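Cystathionine beta-lyases/cystathionine gamma-synthases (Corynebacterium glutamicum, PDB 5X5H) probably catalyses the pyridoxal-phosphate-dependent joining of O-succinyl-L-homoserine and L-cysteine to give L,L-cystathionine and succinate, a step of methionine biosynthesis. Local coordinates at residues Asp105-Thr110 with Met346-Ala351; Trp148-Thr153 with Val177-Phe182; Glu331-Val336 with Leu362-Ile367; Asn154-Ile159 with Thr280-Gly285; Gly97-Leu102 with Glu124-Asp129. All blocks are in the same frame, centred on the assembly; numbering follows the deposited sequence.

In the fold
From the N terminus, interaction 5 comes first, closing the short beta-alpha-beta loop between strands 99-103 and 124-128 at the edge of the seven-stranded sheet. Residues 105-110 leave that same unit and wait for 346-351, far down the chain, so interaction 1 crosses interaction 5 and spans interactions 2 and 4. Interaction 2 pairs the neighbouring strands 144-150 and 175-179 in the middle of the large sheet. Interaction 4 crosses it, carrying the loop at 154-159 to strand 278-282 of the second, five-stranded sheet. Interaction 3 closes last within that second sheet and crosses interaction 1. Interactions 1 and 4 thus tie the cofactor-bearing part to the C-terminal part.

Interaction 1 of 5, residues Asp105-Thr110 with Met346-Ala351; sequences DAYGGT and MTHQSA. With PLP (pyridoxal-5'-phosphate), chain B.
His348 reaches toward the loop leading into helix 108-118, its NE2 3.0 Å from Ala106 O near the ring plane. NE2 of His348 is hydrogen-bonded to Asn154 O. On the other side of the ring, ND1 of His348 donates to Thr347 OG1 at 2.7 Å, in the ring plane, which with the bond at NE2 probably fixes the rotation of the imidazole. Aromatic packing belongs to Tyr107, the N-cap residue of the helix, whose ring is laid over the cofactor, an arrangement familiar from fold-type I pyridoxal-phosphate enzymes. Its CG lies anti to the backbone N (chi1 177°), which carries the ring there. One ring face carries PLP C4 above its centre, with Tyr107 CD2 3.6 Å from PLP C5; the opposite face receives Gly109 N. The Tyr107 hydroxyl bonds to Arg54 of the second subunit. Backbone packing completes the contact: Gly108, without a side chain, lets the type I turn Met346-Gln349 approach to 4.8 Å between Gly108 CA and His348 CA, and Ser350 OG sits 3.3 Å from Gly108 O.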
# COMPACT_ATOMS: atom_id res chain seq x y z
N ASP A 105 33.13 -18.54 2.15
CA ASP A 105 32.67 -17.29 2.75
C ASP A 105 31.38 -17.01 2.07
O ASP A 105 31.38 -16.88 0.81
CB ASP A 105 33.69 -16.11 2.57
CG ASP A 105 33.36 -14.89 3.55
OD1 ASP A 105 33.49 -15.04 4.81
OD2 ASP A 105 32.94 -13.82 3.12
N ALA A 106 30.30 -16.95 2.81
CA ALA A 106 28.98 -16.93 2.13
C ALA A 106 27.95 -16.58 3.12
O ALA A 106 28.15 -16.73 4.36
CB ALA A 106 28.64 -18.30 1.49
N TYR A 107 26.82 -16.13 2.62
CA TYR A 107 25.79 -15.75 3.44
C TYR A 107 25.43 -17.02 4.28
O TYR A 107 25.23 -18.17 3.79
CB TYR A 107 24.56 -15.19 2.60
CG TYR A 107 23.47 -14.87 3.43
CD1 TYR A 107 23.57 -13.97 4.54
CD2 TYR A 107 22.19 -15.41 3.26
CE1 TYR A 107 22.54 -13.68 5.44
CE2 TYR A 107 21.20 -15.12 4.10
CZ TYR A 107 21.26 -14.24 5.20
OH TYR A 107 20.23 -14.02 6.11
N GLY A 108 25.35 -16.72 5.56
CA GLY A 108 25.07 -17.77 6.57
C GLY A 108 23.74 -18.47 6.27
O GLY A 108 23.63 -19.68 6.45
N GLY A 109 22.77 -17.73 5.71
CA GLY A 109 21.52 -18.36 5.37
C GLY A 109 21.61 -19.41 4.23
O GLY A 109 20.96 -20.43 4.28
N THR A 110 22.43 -19.18 3.22
CA THR A 110 22.70 -20.10 2.17
C THR A 110 23.31 -21.44 2.72
O THR A 110 22.89 -22.55 2.40
CB THR A 110 23.57 -19.53 1.05
OG1 THR A 110 23.00 -18.28 0.63
CG2 THR A 110 23.70 -20.48 -0.05
N MET A 346 25.63 -11.96 14.53
CA MET A 346 24.43 -11.49 13.99
C MET A 346 24.21 -12.26 12.74
O MET A 346 23.77 -13.38 12.84
CB MET A 346 24.55 -9.90 13.73
CG MET A 346 24.62 -9.06 15.02
SD MET A 346 24.97 -7.25 14.95
CE MET A 346 23.50 -6.63 14.05
N THR A 347 24.51 -11.77 11.53
CA THR A 347 24.01 -12.47 10.29
C THR A 347 24.62 -13.84 10.03
O THR A 347 24.07 -14.67 9.25
CB THR A 347 24.32 -11.65 9.03
OG1 THR A 347 25.74 -11.36 8.99
CG2 THR A 347 23.42 -10.36 8.98
N HIS A 348 25.82 -14.09 10.63
CA HIS A 348 26.57 -15.29 10.35
C HIS A 348 26.72 -16.12 11.60
O HIS A 348 27.56 -17.03 11.61
CB HIS A 348 27.97 -14.97 9.71
CG HIS A 348 27.86 -14.51 8.30
ND1 HIS A 348 27.25 -13.31 7.96
CD2 HIS A 348 28.17 -15.11 7.15
CE1 HIS A 348 27.24 -13.17 6.64
NE2 HIS A 348 27.78 -14.27 6.11
N GLN A 349 25.90 -15.87 12.62
CA GLN A 349 25.98 -16.76 13.81
C GLN A 349 25.71 -18.23 13.39
O GLN A 349 26.37 -19.16 13.93
CB GLN A 349 25.02 -16.27 14.89
CG GLN A 349 24.78 -17.28 16.00
CD GLN A 349 24.11 -16.67 17.20
OE1 GLN A 349 23.49 -15.59 17.13
NE2 GLN A 349 24.21 -17.36 18.33
N SER A 350 24.90 -18.43 12.35
CA SER A 350 24.57 -19.77 11.79
C SER A 350 25.77 -20.47 11.15
O SER A 350 25.68 -21.68 10.92
CB SER A 350 23.39 -19.75 10.72
OG SER A 350 23.61 -18.81 9.65
N ALA A 351 26.84 -19.72 10.82
CA ALA A 351 28.07 -20.33 10.21
C ALA A 351 29.09 -20.79 11.29
O ALA A 351 30.14 -21.37 10.95
CB ALA A 351 28.68 -19.41 9.15
N1 PLP B . 22.48 -13.69 -0.49
C2 PLP B . 23.16 -12.68 0.01
C2A PLP B . 24.51 -12.42 -0.57
C3 PLP B . 22.57 -11.84 0.89
O3 PLP B . 23.22 -10.75 1.43
C4 PLP B . 21.26 -12.05 1.35
C4A PLP B . 20.65 -11.13 2.33
C5 PLP B . 20.59 -13.23 0.94
C6 PLP B . 21.26 -14.00 -0.01
C5A PLP B . 19.22 -13.66 1.45
O4P PLP B . 18.15 -12.81 0.92
P PLP B . 16.85 -12.53 1.77
O1P PLP B . 17.29 -11.91 3.09
O2P PLP B . 16.11 -11.62 0.81
O3P PLP B . 16.12 -13.87 1.96

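Interaction 2 of 5, residues Trp148-Thr153 with Val177-Phe182; sequences WVETPT and VVDNTF. With PLP (pyridoxal-5'-phosphate), chain B.
Trp148 and Val177 meet obliquely, CZ3 of the indole 3.4 Å from Val177 CG1, at the tight end of two parallel strands joined by a beta-alpha-beta crossover through helix 162-167. Between the strands, Val149 N donates to Val177 O and Asp179 N to Val149 O at 2.8 Å, both nearly straight. Val149 and Val178 pack on the sheet face that also meets that helix. Beyond Glu150 the chains part: the cis-peptide Pro152 has its CD 4.2 Å from Phe182 CB and its O 3.8 Å from Phe182 CD2, and Thr151 N is buried with no partner. The cofactor side is polar. Asp179, with CG anti to its N (chi1 176°), brings OD2 to 2.7 Å from PLP N1, which probably favours a protonated pyridine. An Asx turn steadies this carboxylate, because OD1 accepts from both Thr181 N and Thr181 OG1. Glu150 runs alongside Asp179, its carboxylate plane turned 58° away; its OE2 also takes the backbone N of Tyr107. One water links Glu150 OE2 and Asp179 OD2, 4.0 Å apart, and probably eases their approach; it accepts from Trp148 NE1 in the indole plane and donates to both acids, to Glu150 OE2 at 2.6 Å.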
# COMPACT_ATOMS: atom_id res chain seq x y z
N TRP A 148 28.07 -23.04 -6.50
CA TRP A 148 27.42 -21.85 -5.97
C TRP A 148 28.47 -20.81 -5.62
O TRP A 148 29.33 -21.08 -4.74
CB TRP A 148 26.62 -22.22 -4.73
CG TRP A 148 25.77 -21.06 -4.29
CD1 TRP A 148 26.06 -20.09 -3.38
CD2 TRP A 148 24.46 -20.79 -4.79
NE1 TRP A 148 24.98 -19.23 -3.24
CE2 TRP A 148 24.02 -19.63 -4.14
CE3 TRP A 148 23.61 -21.45 -5.70
CZ2 TRP A 148 22.73 -19.12 -4.35
CZ3 TRP A 148 22.30 -20.90 -5.93
CH2 TRP A 148 21.90 -19.77 -5.22
N VAL A 149 28.46 -19.69 -6.31
CA VAL A 149 29.47 -18.67 -6.12
C VAL A 149 28.80 -17.38 -5.62
O VAL A 149 27.82 -16.95 -6.28
CB VAL A 149 30.26 -18.43 -7.42
CG1 VAL A 149 31.06 -17.14 -7.39
CG2 VAL A 149 31.21 -19.67 -7.66
N GLU A 150 29.31 -16.71 -4.63
CA GLU A 150 28.96 -15.35 -4.30
C GLU A 150 30.17 -14.53 -4.58
O GLU A 150 31.26 -14.88 -4.10
CB GLU A 150 28.73 -15.11 -2.84
CG GLU A 150 27.51 -15.49 -2.31
CD GLU A 150 27.41 -15.21 -0.83
OE1 GLU A 150 28.01 -14.29 -0.22
OE2 GLU A 150 26.59 -15.90 -0.24
N THR A 151 30.12 -13.40 -5.28
CA THR A 151 31.27 -12.54 -5.42
C THR A 151 30.84 -11.09 -5.63
O THR A 151 30.05 -10.83 -6.55
CB THR A 151 32.20 -13.05 -6.54
OG1 THR A 151 33.37 -12.24 -6.61
CG2 THR A 151 31.64 -13.10 -7.93
N PRO A 152 31.27 -10.16 -4.77
CA PRO A 152 32.04 -10.37 -3.56
C PRO A 152 31.27 -11.14 -2.54
O PRO A 152 30.02 -11.02 -2.46
CB PRO A 152 32.31 -8.94 -3.05
CG PRO A 152 32.11 -8.02 -4.27
CD PRO A 152 30.97 -8.73 -5.03
N THR A 153 31.97 -11.89 -1.71
CA THR A 153 31.29 -12.67 -0.67
C THR A 153 30.81 -11.89 0.52
O THR A 153 31.33 -10.77 0.83
CB THR A 153 32.20 -13.81 -0.10
OG1 THR A 153 33.32 -13.20 0.59
CG2 THR A 153 32.71 -14.69 -1.15
N VAL A 177 25.96 -21.11 -10.63
CA VAL A 177 25.01 -20.06 -10.22
C VAL A 177 25.82 -19.05 -9.41
O VAL A 177 26.55 -19.38 -8.51
CB VAL A 177 23.84 -20.55 -9.45
CG1 VAL A 177 22.98 -19.37 -8.92
CG2 VAL A 177 23.06 -21.58 -10.28
N VAL A 178 25.64 -17.76 -9.81
CA VAL A 178 26.26 -16.63 -9.09
C VAL A 178 25.17 -15.89 -8.31
O VAL A 178 24.18 -15.44 -8.93
CB VAL A 178 27.08 -15.69 -9.96
CG1 VAL A 178 27.58 -14.54 -9.23
CG2 VAL A 178 28.24 -16.47 -10.64
N ASP A 179 25.38 -15.74 -7.02
CA ASP A 179 24.59 -14.84 -6.17
C ASP A 179 25.22 -13.46 -6.33
O ASP A 179 26.34 -13.22 -5.85
CB ASP A 179 24.55 -15.36 -4.77
CG ASP A 179 23.84 -14.43 -3.78
OD1 ASP A 179 23.60 -13.23 -4.10
OD2 ASP A 179 23.58 -14.92 -2.62
N ASN A 180 24.53 -12.61 -7.12
CA ASN A 180 25.01 -11.27 -7.52
C ASN A 180 24.43 -10.16 -6.67
O ASN A 180 24.43 -9.00 -7.10
CB ASN A 180 24.71 -11.07 -9.01
CG ASN A 180 25.48 -10.01 -9.67
OD1 ASN A 180 26.66 -9.84 -9.37
ND2 ASN A 180 24.87 -9.21 -10.56
N THR A 181 23.97 -10.47 -5.46
CA THR A 181 23.32 -9.52 -4.57
C THR A 181 24.20 -8.31 -4.32
O THR A 181 23.73 -7.17 -4.43
CB THR A 181 22.89 -10.18 -3.27
OG1 THR A 181 21.93 -11.24 -3.52
CG2 THR A 181 22.34 -9.24 -2.29
N PHE A 182 25.43 -8.52 -3.83
CA PHE A 182 26.31 -7.39 -3.41
C PHE A 182 26.73 -6.53 -4.55
O PHE A 182 26.67 -5.27 -4.41
CB PHE A 182 27.54 -7.97 -2.72
CG PHE A 182 27.40 -8.20 -1.31
CD1 PHE A 182 26.21 -8.67 -0.68
CD2 PHE A 182 28.53 -8.09 -0.47
CE1 PHE A 182 26.14 -8.84 0.69
CE2 PHE A 182 28.45 -8.29 0.88
CZ PHE A 182 27.29 -8.64 1.49
N1 PLP B . 22.48 -13.69 -0.49
C2 PLP B . 23.16 -12.68 0.01
C2A PLP B . 24.51 -12.42 -0.57
C3 PLP B . 22.57 -11.84 0.89
O3 PLP B . 23.22 -10.75 1.43
C4 PLP B . 21.26 -12.05 1.35
C4A PLP B . 20.65 -11.13 2.33
C5 PLP B . 20.59 -13.23 0.94
C6 PLP B . 21.26 -14.00 -0.01
C5A PLP B . 19.22 -13.66 1.45
O4P PLP B . 18.15 -12.81 0.92
P PLP B . 16.85 -12.53 1.77
O1P PLP B . 17.29 -11.91 3.09
O2P PLP B . 16.11 -11.62 0.81
O3P PLP B . 16.12 -13.87 1.96
O HOH W 1 24.52 -17.08 -1.34

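Interaction 3 of 5, residues Glu331-Val336 with Leu362-Ile367; sequences ESLGGV and LVRISI
Leu333 and Arg364 cross at about a right angle, the leucine methyl CD2 lying over one face of the guanidinium, 3.5 Å above its plane and offset toward the rim. This joins the loop between strands 328-329 and 339-341 to strand 362-366, central in the five-stranded sheet of the C-terminal part. The arginine leaves the strand extended and then bends at chi3 (79°), which brings the guanidinium against Leu333 CD2, with Ser332 N at its edge. There NH2 of Arg364 makes a weak bond to Ser332 O at 3.2 Å, and a water in the guanidinium plane bridges the same two atoms. NH1 is held by a salt bridge to Glu341 and a hydrogen bond to Asn154, a cofactor-binding residue, so Arg364 probably helps to position Asn154. Leu333 itself touches PLP. Two residues along the strand, Ser366 points to the same side, and its CB packs 3.7 Å from Leu333 CB. With its hydroxyl anti to the backbone N (chi1 179°), Ser366 reaches the loop: Gly334 N donates to OG at 3.0 Å along an almost straight line (172°). A further water lies 2.6 Å from Ser366 OG and 2.7 Å from Gly335 O.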
# COMPACT_ATOMS: atom_id res chain seq x y z
N GLU A 331 20.92 -5.44 11.09
CA GLU A 331 21.15 -6.38 10.05
C GLU A 331 20.73 -5.79 8.68
O GLU A 331 20.12 -4.75 8.62
CB GLU A 331 20.51 -7.76 10.33
CG GLU A 331 21.08 -8.41 11.61
CD GLU A 331 20.52 -9.80 11.82
OE1 GLU A 331 19.30 -9.89 11.85
OE2 GLU A 331 21.27 -10.79 12.04
N SER A 332 21.09 -6.48 7.61
CA SER A 332 20.79 -6.09 6.22
C SER A 332 21.78 -5.08 5.70
O SER A 332 22.77 -4.72 6.30
CB SER A 332 19.36 -5.63 6.01
OG SER A 332 18.97 -5.93 4.60
N LEU A 333 21.54 -4.73 4.45
CA LEU A 333 22.46 -3.96 3.64
C LEU A 333 21.81 -3.48 2.39
O LEU A 333 20.69 -3.95 2.03
CB LEU A 333 23.75 -4.80 3.33
CG LEU A 333 23.49 -6.02 2.48
CD1 LEU A 333 23.91 -5.84 1.05
CD2 LEU A 333 24.06 -7.28 3.07
N GLY A 334 22.47 -2.55 1.69
CA GLY A 334 22.07 -2.12 0.37
C GLY A 334 20.95 -1.12 0.34
O GLY A 334 20.52 -0.78 -0.79
N GLY A 335 20.59 -0.58 1.44
CA GLY A 335 19.66 0.55 1.46
C GLY A 335 20.35 1.86 1.40
O GLY A 335 21.56 2.00 1.51
N VAL A 336 19.54 2.90 1.17
CA VAL A 336 20.05 4.27 1.09
C VAL A 336 20.67 4.69 2.41
O VAL A 336 21.63 5.50 2.40
CB VAL A 336 18.98 5.28 0.67
CG1 VAL A 336 18.55 5.06 -0.76
CG2 VAL A 336 17.79 5.30 1.61
N LEU A 362 35.65 -8.65 13.30
CA LEU A 362 35.19 -8.15 11.97
C LEU A 362 33.86 -7.42 12.09
O LEU A 362 32.94 -7.90 12.74
CB LEU A 362 35.16 -9.21 10.94
CG LEU A 362 34.88 -8.76 9.49
CD1 LEU A 362 35.47 -9.63 8.49
CD2 LEU A 362 33.33 -8.71 9.28
N VAL A 363 33.82 -6.21 11.52
CA VAL A 363 32.56 -5.42 11.36
C VAL A 363 32.31 -5.23 9.90
O VAL A 363 33.21 -4.98 9.11
CB VAL A 363 32.69 -4.06 12.04
CG1 VAL A 363 31.48 -3.13 11.73
CG2 VAL A 363 32.81 -4.25 13.55
N ARG A 364 31.01 -5.44 9.50
CA ARG A 364 30.60 -5.30 8.11
C ARG A 364 29.79 -4.01 8.04
O ARG A 364 28.88 -3.76 8.86
CB ARG A 364 29.75 -6.44 7.66
CG ARG A 364 29.32 -6.42 6.19
CD ARG A 364 28.26 -7.44 5.83
NE ARG A 364 26.98 -6.95 6.27
CZ ARG A 364 25.91 -7.70 6.34
NH1 ARG A 364 25.91 -8.91 5.91
NH2 ARG A 364 24.80 -7.20 6.71
N ILE A 365 30.18 -3.15 7.08
CA ILE A 365 29.53 -1.86 6.93
C ILE A 365 28.93 -1.75 5.56
O ILE A 365 29.55 -2.01 4.54
CB ILE A 365 30.50 -0.67 7.09
CG1 ILE A 365 31.33 -0.85 8.42
CG2 ILE A 365 29.77 0.62 7.12
CD1 ILE A 365 32.44 0.21 8.50
N SER A 366 27.60 -1.41 5.55
CA SER A 366 26.87 -1.06 4.30
C SER A 366 26.87 0.47 4.22
O SER A 366 26.13 1.12 4.95
CB SER A 366 25.48 -1.66 4.35
OG SER A 366 24.77 -1.28 3.13
N ILE A 367 27.69 1.04 3.34
CA ILE A 367 27.85 2.45 3.18
C ILE A 367 26.67 2.93 2.33
O ILE A 367 26.56 2.44 1.21
CB ILE A 367 29.19 2.83 2.56
CG1 ILE A 367 30.38 2.38 3.47
CG2 ILE A 367 29.28 4.32 2.25
CD1 ILE A 367 30.46 3.11 4.72
O HOH W 2 24.19 -4.48 8.44
O HOH W 3 23.54 0.97 2.97

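Interaction 4 of 5, residues Asn154-Ile159 with Thr280-Gly285; sequences NPALGI and TVLYPG
Leu157 pushes its CD1 methyl against the backbone at the end of strand 278-282, 3.4 Å from Leu282 O, and the same methyl lies 4.1 Å from Pro284 CD. The contact links the loop that follows strand 144-150 of the large cofactor-binding sheet to an outermost strand of the five-stranded C-terminal sheet, and it consists of aliphatic groups packed on each other and on two backbone carbonyl oxygens. Placing CG anti to the carbonyl carbon (chi1 -46°) directs the isobutyl group of Leu157 across to this strand end, from a backbone in the left-handed region (phi 61°). Pro284 is met from two directions: Leu157 CB approaches its CG, while the side chains of Ile159 and Pro284 cross at about a right angle, Ile159 CD1 4.1 Å from Pro284 CB. Ile159 is also backed by helix 292-298. At the other end Leu282 CB lies 3.8 Å from Ala156 O. The loop is tied on its own side by Ala156 N to Asp105, and across the interface by Pro155 O to Ser307 of strand 305-310; it begins at Asn154, whose ND2 makes a weak bond to PLP O3. Looser than the rest is the methyl pair Ala156 CB and Leu282 CD1, 4.3 Å apart.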
# COMPACT_ATOMS: atom_id res chain seq x y z
N ASN A 154 29.79 -12.39 1.25
CA ASN A 154 29.25 -11.72 2.41
C ASN A 154 29.75 -12.50 3.58
O ASN A 154 29.35 -13.71 3.68
CB ASN A 154 27.69 -11.92 2.33
CG ASN A 154 26.96 -11.32 3.47
OD1 ASN A 154 27.54 -10.80 4.44
ND2 ASN A 154 25.58 -11.26 3.33
N PRO A 155 30.58 -11.97 4.49
CA PRO A 155 30.86 -10.53 4.62
C PRO A 155 32.27 -10.16 4.17
O PRO A 155 32.59 -8.93 4.18
CB PRO A 155 30.73 -10.31 6.06
CG PRO A 155 31.39 -11.58 6.68
CD PRO A 155 31.01 -12.68 5.74
N ALA A 156 33.18 -11.09 3.87
CA ALA A 156 34.58 -10.73 3.66
C ALA A 156 34.95 -10.18 2.36
O ALA A 156 36.11 -9.79 2.10
CB ALA A 156 35.46 -11.97 4.02
N LEU A 157 34.00 -10.10 1.42
CA LEU A 157 34.23 -9.53 0.12
C LEU A 157 35.28 -10.23 -0.68
O LEU A 157 35.94 -9.66 -1.53
CB LEU A 157 34.44 -8.02 0.19
CG LEU A 157 33.43 -7.31 1.06
CD1 LEU A 157 33.69 -5.86 1.26
CD2 LEU A 157 31.96 -7.37 0.53
N GLY A 158 35.33 -11.57 -0.51
CA GLY A 158 36.18 -12.38 -1.35
C GLY A 158 35.75 -12.41 -2.78
O GLY A 158 34.52 -12.31 -3.08
N ILE A 159 36.64 -12.55 -3.74
CA ILE A 159 36.37 -12.43 -5.13
C ILE A 159 36.61 -13.73 -5.90
O ILE A 159 37.70 -14.35 -5.71
CB ILE A 159 37.21 -11.31 -5.81
CG1 ILE A 159 37.08 -9.98 -5.08
CG2 ILE A 159 37.04 -11.22 -7.33
CD1 ILE A 159 35.63 -9.44 -5.14
N THR A 280 42.90 -4.56 9.16
CA THR A 280 42.69 -4.93 7.77
C THR A 280 41.39 -4.24 7.34
O THR A 280 40.41 -4.36 8.03
CB THR A 280 42.47 -6.47 7.52
OG1 THR A 280 43.65 -7.17 8.01
CG2 THR A 280 42.35 -6.83 6.12
N VAL A 281 41.44 -3.60 6.16
CA VAL A 281 40.22 -3.12 5.41
C VAL A 281 40.02 -4.06 4.26
O VAL A 281 40.87 -4.29 3.46
CB VAL A 281 40.37 -1.72 4.92
CG1 VAL A 281 39.07 -1.27 4.23
CG2 VAL A 281 40.67 -0.80 6.04
N LEU A 282 38.80 -4.65 4.21
CA LEU A 282 38.35 -5.49 3.19
C LEU A 282 37.44 -4.66 2.27
O LEU A 282 36.34 -4.30 2.66
CB LEU A 282 37.57 -6.71 3.77
CG LEU A 282 38.45 -7.61 4.65
CD1 LEU A 282 37.61 -8.54 5.47
CD2 LEU A 282 39.45 -8.32 3.86
N TYR A 283 37.96 -4.38 1.11
CA TYR A 283 37.20 -3.61 0.08
C TYR A 283 37.77 -4.00 -1.25
O TYR A 283 39.00 -3.83 -1.47
CB TYR A 283 37.31 -2.10 0.31
CG TYR A 283 36.44 -1.28 -0.69
CD1 TYR A 283 35.04 -1.41 -0.66
CD2 TYR A 283 36.98 -0.49 -1.70
CE1 TYR A 283 34.28 -0.79 -1.57
CE2 TYR A 283 36.15 0.15 -2.60
CZ TYR A 283 34.82 -0.02 -2.53
OH TYR A 283 34.00 0.55 -3.49
N PRO A 284 37.01 -4.47 -2.25
CA PRO A 284 37.56 -4.96 -3.47
C PRO A 284 38.40 -3.98 -4.29
O PRO A 284 39.23 -4.40 -5.15
CB PRO A 284 36.33 -5.55 -4.25
CG PRO A 284 35.37 -5.80 -3.18
CD PRO A 284 35.54 -4.73 -2.19
N GLY A 285 38.18 -2.69 -4.13
CA GLY A 285 38.94 -1.70 -4.87
C GLY A 285 40.31 -1.41 -4.32
O GLY A 285 41.04 -0.75 -5.07

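Interaction 5 of 5, residues Gly97-Leu102 with Glu124-Asp129; sequences GDHIVL and EYTVVD
Leu102 and Val127 lie side by side, pointing the same way, their methyls CD2 and CG2 4.0 Å apart on the face of the sheet packed against helix 108-118. That helix is the crossover of the beta-alpha-beta unit formed by strands 99-103 and 124-128, the latter outermost in the large sheet. Ile100 and Tyr125 add to this face, their CB atoms in contact. Tyr125 takes the crowded position between N and carbonyl carbon (chi1 73°), a rotamer that turns the ring away from Ile100, its edge meeting Val127 CG2, and its hydroxyl reaches Asp115 of the helix. Val101, on the face of His99 and Thr126, meets Val128 CG2 with its CG1 at 3.7 Å, beneath helix 133-139. Between the faces runs a parallel ladder: Ile100 N and Leu102 N donate to Glu124 O and Thr126 O, while Thr126 N and Val128 N answer to Ile100 O and Leu102 O. Glu124 N to Asp98 O, 3.0 Å, closes its start. Farther out, Glu124 bridges to Lys141. His99 ND1 bonds to Thr144 of the neighbouring strand, and His99 NE2 and Thr126 OG1 are hydrogen-bonded in the ring plane at 2.8 Å, either possibly the donor.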
# COMPACT_ATOMS: atom_id res chain seq x y z
N GLY A 97 21.08 -37.52 -3.87
CA GLY A 97 22.25 -38.10 -4.50
C GLY A 97 23.15 -37.13 -5.24
O GLY A 97 24.22 -37.53 -5.76
N ASP A 98 22.76 -35.88 -5.48
CA ASP A 98 23.55 -34.92 -6.17
C ASP A 98 24.43 -34.13 -5.15
O ASP A 98 24.26 -34.25 -3.98
CB ASP A 98 22.59 -33.91 -6.85
CG ASP A 98 21.90 -34.46 -8.06
OD1 ASP A 98 22.34 -35.48 -8.62
OD2 ASP A 98 20.85 -33.85 -8.48
N HIS A 99 25.38 -33.44 -5.67
CA HIS A 99 26.38 -32.68 -4.93
C HIS A 99 26.51 -31.27 -5.36
O HIS A 99 26.37 -30.92 -6.52
CB HIS A 99 27.73 -33.48 -5.13
CG HIS A 99 28.94 -32.87 -4.53
ND1 HIS A 99 29.88 -32.25 -5.30
CD2 HIS A 99 29.42 -32.93 -3.26
CE1 HIS A 99 30.86 -31.86 -4.51
NE2 HIS A 99 30.63 -32.27 -3.29
N ILE A 100 26.77 -30.42 -4.39
CA ILE A 100 27.07 -28.99 -4.55
C ILE A 100 28.53 -28.62 -4.14
O ILE A 100 28.95 -29.10 -3.03
CB ILE A 100 26.20 -28.15 -3.60
CG1 ILE A 100 24.80 -28.51 -3.63
CG2 ILE A 100 26.42 -26.64 -3.90
CD1 ILE A 100 24.02 -27.88 -2.49
N VAL A 101 29.18 -27.81 -4.89
CA VAL A 101 30.43 -27.15 -4.50
C VAL A 101 30.03 -25.73 -4.05
O VAL A 101 29.38 -24.99 -4.85
CB VAL A 101 31.44 -27.12 -5.61
CG1 VAL A 101 32.71 -26.37 -5.17
CG2 VAL A 101 31.80 -28.55 -6.04
N LEU A 102 30.38 -25.34 -2.82
CA LEU A 102 30.08 -24.07 -2.19
C LEU A 102 31.34 -23.41 -1.73
O LEU A 102 32.32 -24.07 -1.43
CB LEU A 102 29.20 -24.36 -0.90
CG LEU A 102 28.79 -23.31 0.11
CD1 LEU A 102 27.66 -22.52 -0.62
CD2 LEU A 102 28.31 -23.78 1.47
N GLU A 124 24.61 -33.89 -1.01
CA GLU A 124 25.96 -33.80 -0.49
C GLU A 124 26.53 -32.44 -0.87
O GLU A 124 26.17 -31.81 -1.92
CB GLU A 124 26.83 -34.86 -1.22
CG GLU A 124 26.43 -36.27 -1.24
CD GLU A 124 27.27 -37.19 -2.21
OE1 GLU A 124 28.12 -36.83 -3.04
OE2 GLU A 124 27.01 -38.41 -2.10
N TYR A 125 27.51 -31.95 -0.11
CA TYR A 125 28.25 -30.81 -0.51
C TYR A 125 29.72 -30.83 -0.09
O TYR A 125 30.09 -31.57 0.85
CB TYR A 125 27.58 -29.56 -0.00
CG TYR A 125 27.71 -29.31 1.53
CD1 TYR A 125 26.88 -29.90 2.44
CD2 TYR A 125 28.66 -28.46 2.00
CE1 TYR A 125 26.99 -29.66 3.82
CE2 TYR A 125 28.75 -28.21 3.36
CZ TYR A 125 27.94 -28.83 4.24
OH TYR A 125 28.04 -28.56 5.55
N THR A 126 30.47 -29.94 -0.73
CA THR A 126 31.89 -29.72 -0.37
C THR A 126 32.09 -28.19 -0.34
O THR A 126 31.72 -27.50 -1.26
CB THR A 126 32.82 -30.35 -1.38
OG1 THR A 126 32.60 -31.75 -1.34
CG2 THR A 126 34.32 -30.13 -1.07
N VAL A 127 32.79 -27.68 0.69
CA VAL A 127 33.22 -26.31 0.78
C VAL A 127 34.64 -26.14 0.28
O VAL A 127 35.47 -26.98 0.71
CB VAL A 127 33.12 -25.75 2.22
CG1 VAL A 127 33.89 -24.42 2.36
CG2 VAL A 127 31.66 -25.71 2.65
N VAL A 128 34.91 -25.11 -0.51
CA VAL A 128 36.19 -24.82 -1.06
C VAL A 128 36.43 -23.31 -1.02
O VAL A 128 35.49 -22.54 -0.80
CB VAL A 128 36.37 -25.26 -2.52
CG1 VAL A 128 36.06 -26.76 -2.68
CG2 VAL A 128 35.48 -24.50 -3.48
N ASP A 129 37.62 -22.91 -1.21
CA ASP A 129 37.92 -21.51 -1.49
C ASP A 129 37.74 -21.26 -2.94
O ASP A 129 38.56 -21.58 -3.78
CB ASP A 129 39.33 -21.17 -0.96
CG ASP A 129 39.72 -19.71 -1.21
OD1 ASP A 129 38.93 -18.90 -1.79
OD2 ASP A 129 40.87 -19.38 -0.78